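Local structure of Lactamase_B domain-containing protein (Pontibacter korlensis, 6XFR) at residues G52-P55 with T56-L60; G85-E88 with A89-Q93; I105-E109 with N110-T114; V148-P151 with Q152-I155; K179-P182 with L183-R187. The protein probably hydrolyses the ring amide of beta-lactam antibiotics with the help of bound zinc ions, as a metallo-beta-lactamase of the B1 group. All coordinates share one frame; numbering follows the deposited sequence.

Contact 1: residues G52-P55 with T56-L60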
loop_
_atom_site.group_PDB
_atom_site.type_symbol
_atom_site.label_atom_id
_atom_site.label_comp_id
_atom_site.label_asym_id
_atom_site.label_seq_id
_atom_site.Cartn_x
_atom_site.Cartn_y
_atom_site.Cartn_z
ATOM N N GLY B 52 2.334 -20.271 -9.274
ATOM C CA GLY B 52 2.935 -21.376 -9.991
ATOM C C GLY B 52 4.392 -21.568 -9.605
ATOM O O GLY B 52 4.974 -20.816 -8.821
ATOM N N LYS B 53 4.984 -22.572 -10.241
ATOM C CA LYS B 53 6.342 -23.027 -9.929
ATOM C C LYS B 53 7.376 -21.928 -10.146
ATOM O O LYS B 53 8.224 -21.675 -9.277
ATOM C CB LYS B 53 6.676 -24.253 -10.786
ATOM C CG LYS B 53 8.103 -24.810 -10.675
ATOM C CD LYS B 53 8.312 -26.022 -11.647
ATOM C CE LYS B 53 7.381 -25.891 -12.885
ATOM N NZ LYS B 53 7.571 -26.866 -14.016
ATOM N N GLU B 54 7.365 -21.306 -11.331
ATOM C CA GLU B 54 8.432 -20.369 -11.664
ATOM C C GLU B 54 8.431 -19.123 -10.768
ATOM O O GLU B 54 9.499 -18.712 -10.296
ATOM C CB GLU B 54 8.345 -19.970 -13.130
ATOM C CG GLU B 54 9.515 -19.115 -13.536
ATOM C CD GLU B 54 10.818 -19.888 -13.468
ATOM O OE1 GLU B 54 10.980 -20.846 -14.260
ATOM O OE2 GLU B 54 11.662 -19.552 -12.601
ATOM N N PRO B 55 7.280 -18.489 -10.506
ATOM C CA PRO B 55 7.263 -17.438 -9.486
ATOM C C PRO B 55 7.685 -17.937 -8.116
ATOM O O PRO B 55 8.276 -17.179 -7.334
ATOM C CB PRO B 55 5.794 -16.990 -9.474
ATOM C CG PRO B 55 5.265 -17.390 -10.761
ATOM C CD PRO B 55 5.960 -18.643 -11.133
ATOM N N THR B 56 7.392 -19.197 -7.791
ATOM C CA THR B 56 7.715 -19.675 -6.455
ATOM C C THR B 56 9.212 -19.949 -6.302
ATOM O O THR B 56 9.771 -19.714 -5.217
ATOM C CB THR B 56 6.853 -20.900 -6.121
ATOM O OG1 THR B 56 5.466 -20.538 -6.233
ATOM C CG2 THR B 56 7.114 -21.379 -4.707
ATOM N N GLU B 57 9.888 -20.379 -7.379
ATOM C CA GLU B 57 11.336 -20.555 -7.300
ATOM C C GLU B 57 12.049 -19.218 -7.104
ATOM O O GLU B 57 12.976 -19.117 -6.288
ATOM C CB GLU B 57 11.853 -21.213 -8.576
ATOM C CG GLU B 57 11.097 -22.447 -9.028
ATOM C CD GLU B 57 11.628 -23.710 -8.403
ATOM O OE1 GLU B 57 12.024 -24.632 -9.162
ATOM O OE2 GLU B 57 11.646 -23.775 -7.152
ATOM N N GLU B 58 11.610 -18.179 -7.835
ATOM C CA GLU B 58 12.088 -16.808 -7.625
ATOM C C GLU B 58 11.856 -16.356 -6.191
ATOM O O GLU B 58 12.751 -15.792 -5.551
ATOM C CB GLU B 58 11.420 -15.855 -8.620
ATOM C CG GLU B 58 11.952 -15.981 -10.044
ATOM C CD GLU B 58 11.204 -15.118 -11.076
ATOM O OE1 GLU B 58 11.667 -15.037 -12.237
ATOM O OE2 GLU B 58 10.160 -14.523 -10.737
ATOM N N LEU B 59 10.644 -16.565 -5.683
ATOM C CA LEU B 59 10.339 -16.198 -4.309
ATOM C C LEU B 59 11.302 -16.878 -3.339
ATOM O O LEU B 59 11.875 -16.235 -2.458
ATOM C CB LEU B 59 8.878 -16.542 -3.998
ATOM C CG LEU B 59 8.264 -16.324 -2.606
ATOM C CD1 LEU B 59 8.658 -14.990 -2.042
ATOM C CD2 LEU B 59 6.765 -16.409 -2.709
ATOM N N LEU B 60 11.511 -18.178 -3.485
ATOM C CA LEU B 60 12.476 -18.828 -2.607
ATOM C C LEU B 60 13.858 -18.199 -2.764
ATOM O O LEU B 60 14.479 -17.793 -1.776
ATOM C CB LEU B 60 12.499 -20.337 -2.867
ATOM C CG LEU B 60 11.167 -21.001 -2.456
ATOM C CD1 LEU B 60 11.059 -22.444 -2.924
ATOM C CD2 LEU B 60 10.892 -20.884 -0.977
#
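Gly52 O is gripped twice by Thr56, through the hydroxyl OG1 at 2.6 Å and the backbone N at 3.1 Å. The pair lies in the first turn of helix 53-67. This is the helix of a beta-alpha-beta unit that runs from strand 43-47 to strand 71-75 in the metallo-beta-lactamase fold. Gly52 holds the N-cap position. The hydroxyl comes from above the plane of the Gly52 carbonyl, while the N-H is tilted only 16° from it. The torsion of Thr56 sets OG1 beside its own N (chi1 -58°), which lets both donors reach one oxygen. OG1 also has a weak hydrogen bond from Gly50 N. The next i+4 bonds follow the usual helical pattern. Glu57 N donates to Lys53 O at 2.8 Å, Glu58 N to Glu54 O, and Leu59 N to Pro55 O. Pro55 and Leu59 turn their side chains to strand 17-25, while Thr56 faces helix 87-91. The Lys53 and Glu57 chains are roughly parallel, touching at the aliphatic level with their charged ends well apart. On the exposed side two like charges come near each other, with Glu54 OE2 4.5 Å from Glu58 OE1.

Contact 2: residues G85-E88 with A89-Q93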
loop_
_atom_site.group_PDB
_atom_site.type_symbol
_atom_site.label_atom_id
_atom_site.label_comp_id
_atom_site.label_asym_id
_atom_site.label_seq_id
_atom_site.Cartn_x
_atom_site.Cartn_y
_atom_site.Cartn_z
ATOM N N GLY B 85 -0.392 -23.007 -6.302
ATOM C CA GLY B 85 0.237 -23.689 -7.412
ATOM C C GLY B 85 1.751 -23.785 -7.346
ATOM O O GLY B 85 2.365 -24.369 -8.245
ATOM N N GLY B 86 2.374 -23.210 -6.320
ATOM C CA GLY B 86 3.801 -23.356 -6.162
ATOM C C GLY B 86 4.125 -24.269 -4.991
ATOM O O GLY B 86 5.264 -24.291 -4.516
ATOM N N MET B 87 3.123 -25.031 -4.523
ATOM C CA MET B 87 3.298 -25.924 -3.375
ATOM C C MET B 87 4.345 -27.001 -3.652
ATOM O O MET B 87 5.221 -27.266 -2.817
ATOM C CB MET B 87 1.966 -26.571 -3.013
ATOM C CG MET B 87 2.063 -27.804 -2.132
ATOM S SD MET B 87 0.443 -28.372 -1.532
ATOM C CE MET B 87 -0.465 -28.634 -3.054
ATOM N N GLU B 88 4.222 -27.683 -4.792
ATOM C CA GLU B 88 5.221 -28.676 -5.171
ATOM C C GLU B 88 6.627 -28.075 -5.132
ATOM O O GLU B 88 7.571 -28.697 -4.627
ATOM C CB GLU B 88 4.875 -29.249 -6.545
ATOM C CG GLU B 88 3.483 -29.890 -6.544
ATOM C CD GLU B 88 2.754 -29.842 -7.902
ATOM O OE1 GLU B 88 3.229 -29.146 -8.839
ATOM O OE2 GLU B 88 1.686 -30.502 -8.025
ATOM N N ALA B 89 6.790 -26.863 -5.676
ATOM C CA ALA B 89 8.088 -26.197 -5.609
ATOM C C ALA B 89 8.522 -25.965 -4.158
ATOM O O ALA B 89 9.704 -26.102 -3.819
ATOM C CB ALA B 89 8.016 -24.885 -6.378
ATOM N N VAL B 90 7.581 -25.603 -3.290
ATOM C CA VAL B 90 7.895 -25.380 -1.882
ATOM C C VAL B 90 8.290 -26.690 -1.202
ATOM O O VAL B 90 9.287 -26.755 -0.472
ATOM C CB VAL B 90 6.692 -24.704 -1.192
ATOM C CG1 VAL B 90 6.766 -24.821 0.315
ATOM C CG2 VAL B 90 6.570 -23.272 -1.631
ATOM N N GLN B 91 7.519 -27.756 -1.442
ATOM C CA GLN B 91 7.732 -29.023 -0.756
ATOM C C GLN B 91 9.012 -29.714 -1.226
ATOM O O GLN B 91 9.657 -30.440 -0.456
ATOM C CB GLN B 91 6.536 -29.926 -1.007
ATOM C CG GLN B 91 5.332 -29.601 -0.166
ATOM C CD GLN B 91 4.142 -30.484 -0.505
ATOM O OE1 GLN B 91 4.001 -30.930 -1.632
ATOM N NE2 GLN B 91 3.300 -30.765 0.487
ATOM N N ARG B 92 9.408 -29.483 -2.477
ATOM C CA ARG B 92 10.676 -29.998 -2.953
ATOM C C ARG B 92 11.877 -29.401 -2.237
ATOM O O ARG B 92 12.985 -29.904 -2.419
ATOM C CB ARG B 92 10.840 -29.722 -4.416
ATOM C CG ARG B 92 12.056 -30.344 -4.923
ATOM C CD ARG B 92 11.917 -30.479 -6.373
ATOM N NE ARG B 92 12.768 -29.522 -7.052
ATOM C CZ ARG B 92 14.029 -29.775 -7.372
ATOM N NH1 ARG B 92 14.558 -30.962 -7.076
ATOM N NH2 ARG B 92 14.744 -28.856 -8.000
ATOM N N GLN B 93 11.719 -28.300 -1.506
ATOM C CA GLN B 93 12.789 -27.799 -0.659
ATOM C C GLN B 93 12.578 -28.136 0.815
ATOM O O GLN B 93 13.133 -27.454 1.673
ATOM C CB GLN B 93 12.941 -26.286 -0.842
ATOM C CG GLN B 93 14.232 -25.856 -1.634
ATOM C CD GLN B 93 14.083 -26.096 -3.119
ATOM O OE1 GLN B 93 13.134 -25.626 -3.752
ATOM N NE2 GLN B 93 14.988 -26.866 -3.671
#
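Met87 and Gln91 lie next to each other, one helical turn apart, with their chains heading out together. The touch is made by Met87 CG, which lies 3.7 Å from Gln91 OE1 and 3.8 Å from Gln91 CD. It is a packing contact of a methylene group on a carboxamide. Met87 has its CG opposite the backbone N (chi1 163°), and its chain bends only at the last torsion. Gln91 instead carries CG beside its own N (chi1 -78°) and then runs out extended. This carries its amide alongside the Met87 chain. The amide has its polar partners outside the segments: Gln91 NE2 donates to Thr114 O and to Asp116 OD1, two partners that fix its rotation. The methionine and the glutamine also both touch Val97.

Val90 points another way. Its CG2 branch comes back over the start of the helix, 3.3 Å from Gly86 O. Ala89 CB approaches the same oxygen, at 3.4 Å. Both side chains pack against Thr56 of helix 53-67. The backbone holds the turn as a helix. Val90 N donates to Gly86 O at 2.9 Å, Gln91 N to Met87 O at 2.7 Å, and Arg92 N to Glu88 O at 2.9 Å. Gly86 N in turn is bonded to Thr49 OG1. Gly86 stands at the N-cap of helix 87-91. This is a short helix that follows closely on the zinc ligands His78, His80 and Asp82, and its packing against helix 53-67 belongs to the helical layer of the metallo-beta-lactamase fold.

Contact 3: residues I105-E109 with N110-T114; sequences ILAAE and NSKGT
Asn110 has CG beside its own backbone N and opposite its carbonyl carbon (chi1 -63°), which folds its amide back over the last turn of the helix to Leu106 O. Its second torsion, -79°, presents ND2 to that oxygen. The resulting hydrogen bond from Asn110 ND2 to Leu106 O measures 2.5 Å. The donor is tilted from the Leu106 carbonyl plane, and the oxygen is itself somewhat off the plane of the Asn110 amide.

The backbone then closes as a Schellman motif. Ser111 takes the left-handed helical conformation and reverses the chain. Lys112 N donates back to Ala107 O at 2.9 Å, the long 6-to-1 bond of the motif. The 5-to-2 bond, from Ser111 N to Ala108 O, is weak at 3.5 Å. Ala107 O takes a second donor, Asn110 N, at 3.1 Å. The two N-H groups reach this oxygen from opposite faces of its plane.

An apolar contact goes with the motif: Ala107 CB, which is buried, meets Lys112 CB at 3.7 Å. Ala107 CB also packs on Gly113 O, at 3.6 Å. Lys112 then leads its amine away from the helix to a long, weak ion pair with Asp81. The motif lies at the C-terminal end of helix 101-109 and leads into the loop before strand 117-119. Beside this junction Leu106, Asn110 and Lys112 all pack against Trp79, a neighbour of the zinc ligands His78 and His80 that sits between them in the sequence.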
loop_
_atom_site.group_PDB
_atom_site.type_symbol
_atom_site.label_atom_id
_atom_site.label_comp_id
_atom_site.label_asym_id
_atom_site.label_seq_id
_atom_site.Cartn_x
_atom_site.Cartn_y
_atom_site.Cartn_z
ATOM N N ILE B 105 -8.956 -31.210 0.956
ATOM C CA ILE B 105 -9.939 -32.019 0.248
ATOM C C ILE B 105 -10.119 -31.508 -1.179
ATOM O O ILE B 105 -10.044 -32.282 -2.148
ATOM C CB ILE B 105 -11.279 -32.046 1.016
ATOM C CG1 ILE B 105 -11.108 -32.660 2.422
ATOM C CG2 ILE B 105 -12.351 -32.842 0.218
ATOM C CD1 ILE B 105 -12.379 -32.599 3.321
ATOM N N LEU B 106 -10.328 -30.186 -1.333
ATOM C CA LEU B 106 -10.580 -29.613 -2.658
ATOM C C LEU B 106 -9.350 -29.718 -3.557
ATOM O O LEU B 106 -9.474 -29.933 -4.768
ATOM C CB LEU B 106 -11.037 -28.165 -2.523
ATOM C CG LEU B 106 -12.393 -28.015 -1.841
ATOM C CD1 LEU B 106 -12.674 -26.576 -1.377
ATOM C CD2 LEU B 106 -13.439 -28.519 -2.780
ATOM N N ALA B 107 -8.159 -29.568 -2.982
ATOM C CA ALA B 107 -6.944 -29.833 -3.735
ATOM C C ALA B 107 -6.915 -31.269 -4.263
ATOM O O ALA B 107 -6.573 -31.507 -5.430
ATOM C CB ALA B 107 -5.729 -29.547 -2.858
ATOM N N ALA B 108 -7.260 -32.247 -3.418
ATOM C CA ALA B 108 -7.288 -33.629 -3.893
ATOM C C ALA B 108 -8.302 -33.823 -5.030
ATOM O O ALA B 108 -8.012 -34.512 -6.018
ATOM C CB ALA B 108 -7.575 -34.580 -2.729
ATOM N N GLU B 109 -9.474 -33.187 -4.941
ATOM C CA GLU B 109 -10.477 -33.354 -5.991
ATOM C C GLU B 109 -10.129 -32.627 -7.283
ATOM O O GLU B 109 -10.784 -32.868 -8.301
ATOM C CB GLU B 109 -11.839 -32.843 -5.522
ATOM C CG GLU B 109 -12.490 -33.682 -4.463
ATOM C CD GLU B 109 -13.776 -33.064 -3.951
ATOM O OE1 GLU B 109 -14.566 -32.537 -4.763
ATOM O OE2 GLU B 109 -13.989 -33.100 -2.726
ATOM N N ASN B 110 -9.098 -31.787 -7.288
ATOM C CA ASN B 110 -8.750 -31.003 -8.464
ATOM C C ASN B 110 -7.301 -31.245 -8.855
ATOM O O ASN B 110 -6.708 -30.424 -9.554
ATOM C CB ASN B 110 -8.984 -29.508 -8.216
ATOM C CG ASN B 110 -10.440 -29.171 -7.951
ATOM O OD1 ASN B 110 -11.246 -29.078 -8.879
ATOM N ND2 ASN B 110 -10.784 -28.978 -6.686
ATOM N N SER B 111 -6.754 -32.394 -8.452
ATOM C CA SER B 111 -5.391 -32.817 -8.777
ATOM C C SER B 111 -4.329 -31.758 -8.471
ATOM O O SER B 111 -3.314 -31.665 -9.165
ATOM C CB SER B 111 -5.304 -33.252 -10.243
ATOM O OG SER B 111 -5.946 -34.508 -10.449
ATOM N N LYS B 112 -4.525 -30.992 -7.394
ATOM C CA LYS B 112 -3.446 -30.209 -6.796
ATOM C C LYS B 112 -2.653 -31.086 -5.818
ATOM O O LYS B 112 -3.086 -32.178 -5.432
ATOM C CB LYS B 112 -3.999 -28.981 -6.063
ATOM C CG LYS B 112 -5.101 -28.179 -6.779
ATOM C CD LYS B 112 -4.591 -27.452 -8.025
ATOM C CE LYS B 112 -5.740 -26.918 -8.853
ATOM N NZ LYS B 112 -5.399 -26.990 -10.296
ATOM N N GLY B 113 -1.484 -30.610 -5.398
ATOM C CA GLY B 113 -0.729 -31.421 -4.451
ATOM C C GLY B 113 -1.432 -31.728 -3.134
ATOM O O GLY B 113 -2.564 -31.292 -2.908
ATOM N N THR B 114 -0.755 -32.448 -2.238
ATOM C CA THR B 114 -1.259 -32.734 -0.900
ATOM C C THR B 114 -0.471 -31.965 0.150
ATOM O O THR B 114 0.754 -32.119 0.266
ATOM C CB THR B 114 -1.198 -34.226 -0.599
ATOM O OG1 THR B 114 -1.464 -34.972 -1.791
ATOM C CG2 THR B 114 -2.224 -34.574 0.457
#

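Contact 4: residues V148-P151 with Q152-I155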
loop_
_atom_site.group_PDB
_atom_site.type_symbol
_atom_site.label_atom_id
_atom_site.label_comp_id
_atom_site.label_asym_id
_atom_site.label_seq_id
_atom_site.Cartn_x
_atom_site.Cartn_y
_atom_site.Cartn_z
ATOM N N VAL B 148 -5.650 -14.561 7.119
ATOM C CA VAL B 148 -4.528 -14.588 8.057
ATOM C C VAL B 148 -4.404 -13.196 8.647
ATOM O O VAL B 148 -4.392 -12.211 7.906
ATOM C CB VAL B 148 -3.199 -14.990 7.381
ATOM C CG1 VAL B 148 -2.074 -14.987 8.372
ATOM C CG2 VAL B 148 -3.332 -16.335 6.704
ATOM N N TYR B 149 -4.336 -13.108 9.964
ATOM C CA TYR B 149 -4.237 -11.836 10.647
ATOM C C TYR B 149 -2.948 -11.839 11.437
ATOM O O TYR B 149 -2.585 -12.861 12.035
ATOM C CB TYR B 149 -5.427 -11.563 11.572
ATOM C CG TYR B 149 -5.485 -10.127 12.135
ATOM C CD1 TYR B 149 -5.532 -8.998 11.274
ATOM C CD2 TYR B 149 -5.509 -9.898 13.530
ATOM C CE1 TYR B 149 -5.601 -7.703 11.776
ATOM C CE2 TYR B 149 -5.590 -8.594 14.039
ATOM C CZ TYR B 149 -5.628 -7.512 13.146
ATOM O OH TYR B 149 -5.688 -6.251 13.644
ATOM N N LEU B 150 -2.206 -10.728 11.335
ATOM C CA LEU B 150 -1.101 -10.424 12.228
ATOM C C LEU B 150 -1.634 -9.430 13.259
ATOM O O LEU B 150 -1.815 -8.244 12.927
ATOM C CB LEU B 150 0.085 -9.831 11.454
ATOM C CG LEU B 150 0.478 -10.436 10.092
ATOM C CD1 LEU B 150 1.830 -9.968 9.580
ATOM C CD2 LEU B 150 0.483 -11.944 10.174
ATOM N N PRO B 151 -1.975 -9.864 14.487
ATOM C CA PRO B 151 -2.501 -8.915 15.487
ATOM C C PRO B 151 -1.482 -7.887 15.996
ATOM O O PRO B 151 -1.896 -6.840 16.516
ATOM C CB PRO B 151 -2.989 -9.836 16.625
ATOM C CG PRO B 151 -2.287 -11.143 16.426
ATOM C CD PRO B 151 -2.098 -11.263 14.951
ATOM N N GLN B 152 -0.173 -8.160 15.906
ATOM C CA GLN B 152 0.805 -7.170 16.351
ATOM C C GLN B 152 0.937 -6.037 15.324
ATOM O O GLN B 152 0.810 -4.863 15.669
ATOM C CB GLN B 152 2.162 -7.846 16.633
ATOM C CG GLN B 152 2.097 -9.003 17.686
ATOM C CD GLN B 152 3.230 -10.089 17.581
ATOM O OE1 GLN B 152 3.450 -10.700 16.526
ATOM N NE2 GLN B 152 3.908 -10.346 18.709
ATOM N N GLN B 153 1.113 -6.366 14.053
ATOM C CA GLN B 153 1.177 -5.333 13.034
ATOM C C GLN B 153 -0.206 -4.862 12.583
ATOM O O GLN B 153 -0.297 -3.859 11.864
ATOM C CB GLN B 153 1.981 -5.844 11.826
ATOM C CG GLN B 153 3.439 -6.139 12.100
ATOM C CD GLN B 153 3.692 -7.600 12.517
ATOM O OE1 GLN B 153 2.814 -8.258 13.075
ATOM N NE2 GLN B 153 4.905 -8.100 12.255
ATOM N N LYS B 154 -1.270 -5.526 13.047
ATOM C CA LYS B 154 -2.662 -5.289 12.632
ATOM C C LYS B 154 -2.814 -5.290 11.107
ATOM O O LYS B 154 -3.426 -4.401 10.507
ATOM C CB LYS B 154 -3.199 -3.993 13.246
ATOM C CG LYS B 154 -2.987 -3.905 14.746
ATOM C CD LYS B 154 -4.242 -3.442 15.447
ATOM C CE LYS B 154 -4.108 -3.598 16.932
ATOM N NZ LYS B 154 -3.761 -2.267 17.511
ATOM N N ILE B 155 -2.301 -6.344 10.489
ATOM C CA ILE B 155 -2.342 -6.544 9.051
ATOM C C ILE B 155 -3.246 -7.741 8.759
ATOM O O ILE B 155 -3.017 -8.841 9.281
ATOM C CB ILE B 155 -0.930 -6.788 8.500
ATOM C CG1 ILE B 155 -0.058 -5.539 8.662
ATOM C CG2 ILE B 155 -1.000 -7.240 7.032
ATOM C CD1 ILE B 155 1.279 -5.589 7.896
#
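This is the tip of a beta hairpin with a G1 beta bulge. With Gln131, its Pro151 and Gln152 make up a third zinc site, separate from the two zincs held by His78, His80, His141 and by Asp82, Cys160, His202. Leu150 and Ile155 form the antiparallel hydrogen-bonded pair that closes the loop. Leu150 N donates to Ile155 O at 2.9 Å, almost straight, and Ile155 N returns to a lone pair of Leu150 O at 3.1 Å. Lys154 and Ile155 both face Leu150. Lys154 makes the bulge with a left-handed backbone (phi 51°).

Leu150 and Ile155 send their side chains to the same face, with Leu150 CG 4.2 Å from Ile155 CB. That face packs on strands 8-14 and 17-25. On the other, Tyr149 lies alongside Lys154, its OH 3.4 Å from Lys154 CB. Tyr149 CD1 lies 3.2 Å from Ile155 O. Gln153 OE1 rests on Leu150 CB at 3.5 Å, while Gln153 NE2 bonds to Gln130 OE1.

Tyr149 OH binds a sulfonate oxygen of a buffer molecule, probably from the crystallisation liquor. Gln152 OE1 accepts from Gln131 N, so both glutamines tie the turn to strand 130-135.

Contact 5: residues K179-P182 with L183-R187; sequences KSWP and LAIQR
The indole of Trp181 meets Ile185 obliquely, its CD1 atom 4.0 Å from Ile185 CG1. The two side chains leave the helix in one direction, a turn apart. Ile185 places CG1 beside its own N (chi1 -69°), which puts that branch next to the indole and CG2 on the far side. The ring nitrogen is used elsewhere: Trp181 NE1 donates to Leu161 O. Around the ring lie His141, a zinc ligand, and also Ala176 and Leu218. The second flat group is the carboxamide of Gln186. Its OE1 stands 3.3 Å from Pro182 O, but both are acceptors and they do not bond. The chain of Gln186 is what touches this carbonyl.

Helix 181-191 crosses from strand 155-159 to strand 197-200 in a beta-alpha-beta unit of the metallo-beta-lactamase fold. Near its start, Ser180 O accepts from Ala184 N at 3.1 Å, and weakly from Leu183 N. Ile185 N donates to Trp181 O at 3.0 Å, and Gln186 N to Pro182 O at 3.2 Å. Pro182 is at ease in the first turn, where backbone N-H groups have no acceptor within the helix, so its lack of one costs nothing. Ile185 also packs on Leu211, Thr214 and Leu215 of helix 209-217. Ser180 OG is tied to Gly139 O, in the loop just before His141.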
loop_
_atom_site.group_PDB
_atom_site.type_symbol
_atom_site.label_atom_id
_atom_site.label_comp_id
_atom_site.label_asym_id
_atom_site.label_seq_id
_atom_site.Cartn_x
_atom_site.Cartn_y
_atom_site.Cartn_z
ATOM N N LYS B 179 -23.791 -16.265 -2.318
ATOM C CA LYS B 179 -24.756 -16.097 -1.249
ATOM C C LYS B 179 -24.076 -15.972 0.109
ATOM O O LYS B 179 -24.588 -15.272 0.989
ATOM C CB LYS B 179 -25.732 -17.276 -1.278
ATOM C CG LYS B 179 -27.165 -16.919 -0.960
ATOM C CD LYS B 179 -27.356 -17.011 0.544
ATOM C CE LYS B 179 -28.811 -17.089 0.909
ATOM N NZ LYS B 179 -29.525 -15.983 0.220
ATOM N N SER B 180 -22.914 -16.612 0.288
ATOM C CA SER B 180 -22.210 -16.586 1.565
ATOM C C SER B 180 -21.191 -15.467 1.666
ATOM O O SER B 180 -20.970 -14.948 2.763
ATOM C CB SER B 180 -21.523 -17.930 1.823
ATOM O OG SER B 180 -20.850 -17.931 3.077
ATOM N N TRP B 181 -20.559 -15.103 0.547
ATOM C CA TRP B 181 -19.539 -14.049 0.500
ATOM C C TRP B 181 -19.889 -12.813 1.326
ATOM O O TRP B 181 -19.036 -12.366 2.103
ATOM C CB TRP B 181 -19.339 -13.663 -0.971
ATOM C CG TRP B 181 -17.962 -13.193 -1.322
ATOM C CD1 TRP B 181 -17.061 -12.570 -0.504
ATOM C CD2 TRP B 181 -17.331 -13.317 -2.594
ATOM N NE1 TRP B 181 -15.914 -12.305 -1.189
ATOM C CE2 TRP B 181 -16.055 -12.750 -2.479
ATOM C CE3 TRP B 181 -17.724 -13.858 -3.824
ATOM C CZ2 TRP B 181 -15.156 -12.715 -3.550
ATOM C CZ3 TRP B 181 -16.846 -13.826 -4.872
ATOM C CH2 TRP B 181 -15.568 -13.259 -4.733
ATOM N N PRO B 182 -21.110 -12.264 1.245
ATOM C CA PRO B 182 -21.439 -11.067 2.049
ATOM C C PRO B 182 -21.312 -11.268 3.548
ATOM O O PRO B 182 -20.839 -10.370 4.253
ATOM C CB PRO B 182 -22.895 -10.787 1.660
ATOM C CG PRO B 182 -23.094 -11.494 0.375
ATOM C CD PRO B 182 -22.232 -12.689 0.385
ATOM N N LEU B 183 -21.752 -12.410 4.067
ATOM C CA LEU B 183 -21.623 -12.661 5.494
ATOM C C LEU B 183 -20.169 -12.935 5.879
ATOM O O LEU B 183 -19.744 -12.601 6.990
ATOM C CB LEU B 183 -22.553 -13.820 5.882
ATOM C CG LEU B 183 -23.985 -13.567 5.377
ATOM C CD1 LEU B 183 -24.926 -14.712 5.669
ATOM C CD2 LEU B 183 -24.536 -12.252 5.941
ATOM N N ALA B 184 -19.381 -13.514 4.980
ATOM C CA ALA B 184 -17.971 -13.711 5.291
ATOM C C ALA B 184 -17.259 -12.374 5.454
ATOM O O ALA B 184 -16.436 -12.210 6.363
ATOM C CB ALA B 184 -17.302 -14.560 4.210
ATOM N N ILE B 185 -17.567 -11.398 4.585
ATOM C CA ILE B 185 -16.957 -10.080 4.724
ATOM C C ILE B 185 -17.325 -9.468 6.069
ATOM O O ILE B 185 -16.458 -8.981 6.811
ATOM C CB ILE B 185 -17.380 -9.164 3.558
ATOM C CG1 ILE B 185 -16.742 -9.642 2.266
ATOM C CG2 ILE B 185 -17.011 -7.676 3.874
ATOM C CD1 ILE B 185 -15.273 -9.950 2.457
ATOM N N GLN B 186 -18.609 -9.541 6.429
ATOM C CA GLN B 186 -19.067 -8.951 7.678
ATOM C C GLN B 186 -18.468 -9.655 8.883
ATOM O O GLN B 186 -18.234 -9.028 9.916
ATOM C CB GLN B 186 -20.586 -8.982 7.708
ATOM C CG GLN B 186 -21.161 -8.268 6.508
ATOM C CD GLN B 186 -22.667 -8.325 6.430
ATOM O OE1 GLN B 186 -23.253 -9.388 6.280
ATOM N NE2 GLN B 186 -23.302 -7.176 6.548
ATOM N N ARG B 187 -18.180 -10.944 8.766
ATOM C CA ARG B 187 -17.424 -11.597 9.818
ATOM C C ARG B 187 -16.040 -10.960 9.936
ATOM O O ARG B 187 -15.616 -10.564 11.032
ATOM C CB ARG B 187 -17.333 -13.092 9.519
ATOM C CG ARG B 187 -18.417 -13.933 10.150
ATOM C CD ARG B 187 -18.606 -15.292 9.458
ATOM N NE ARG B 187 -19.961 -15.834 9.650
ATOM C CZ ARG B 187 -20.759 -16.338 8.692
ATOM N NH1 ARG B 187 -20.387 -16.410 7.415
ATOM N NH2 ARG B 187 -21.962 -16.780 9.022
#

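Contacts 1, 2 and 5 are helix starts, contact 3 is a helix end and contact 4 a hairpin turn. Contacts 1 and 2 touch directly: Thr56 CG2 lies 3.7 Å from Val90 CG2. Contact 2 also meets contact 3, where Met87 CE packs on Gly113 CA. These three lie next to one another, while contact 5 lies across the chain's centre from contacts 1 and 2. Contact 3 is a surface contact; the others are partly buried. Contact 1 adds a threonine hydroxyl to a carbonyl at the helix start; contact 3 adds an asparagine amide near the helix end. Contact 5 instead sets an indole beside a zinc ligand, and contact 4 joins strands of a sheet.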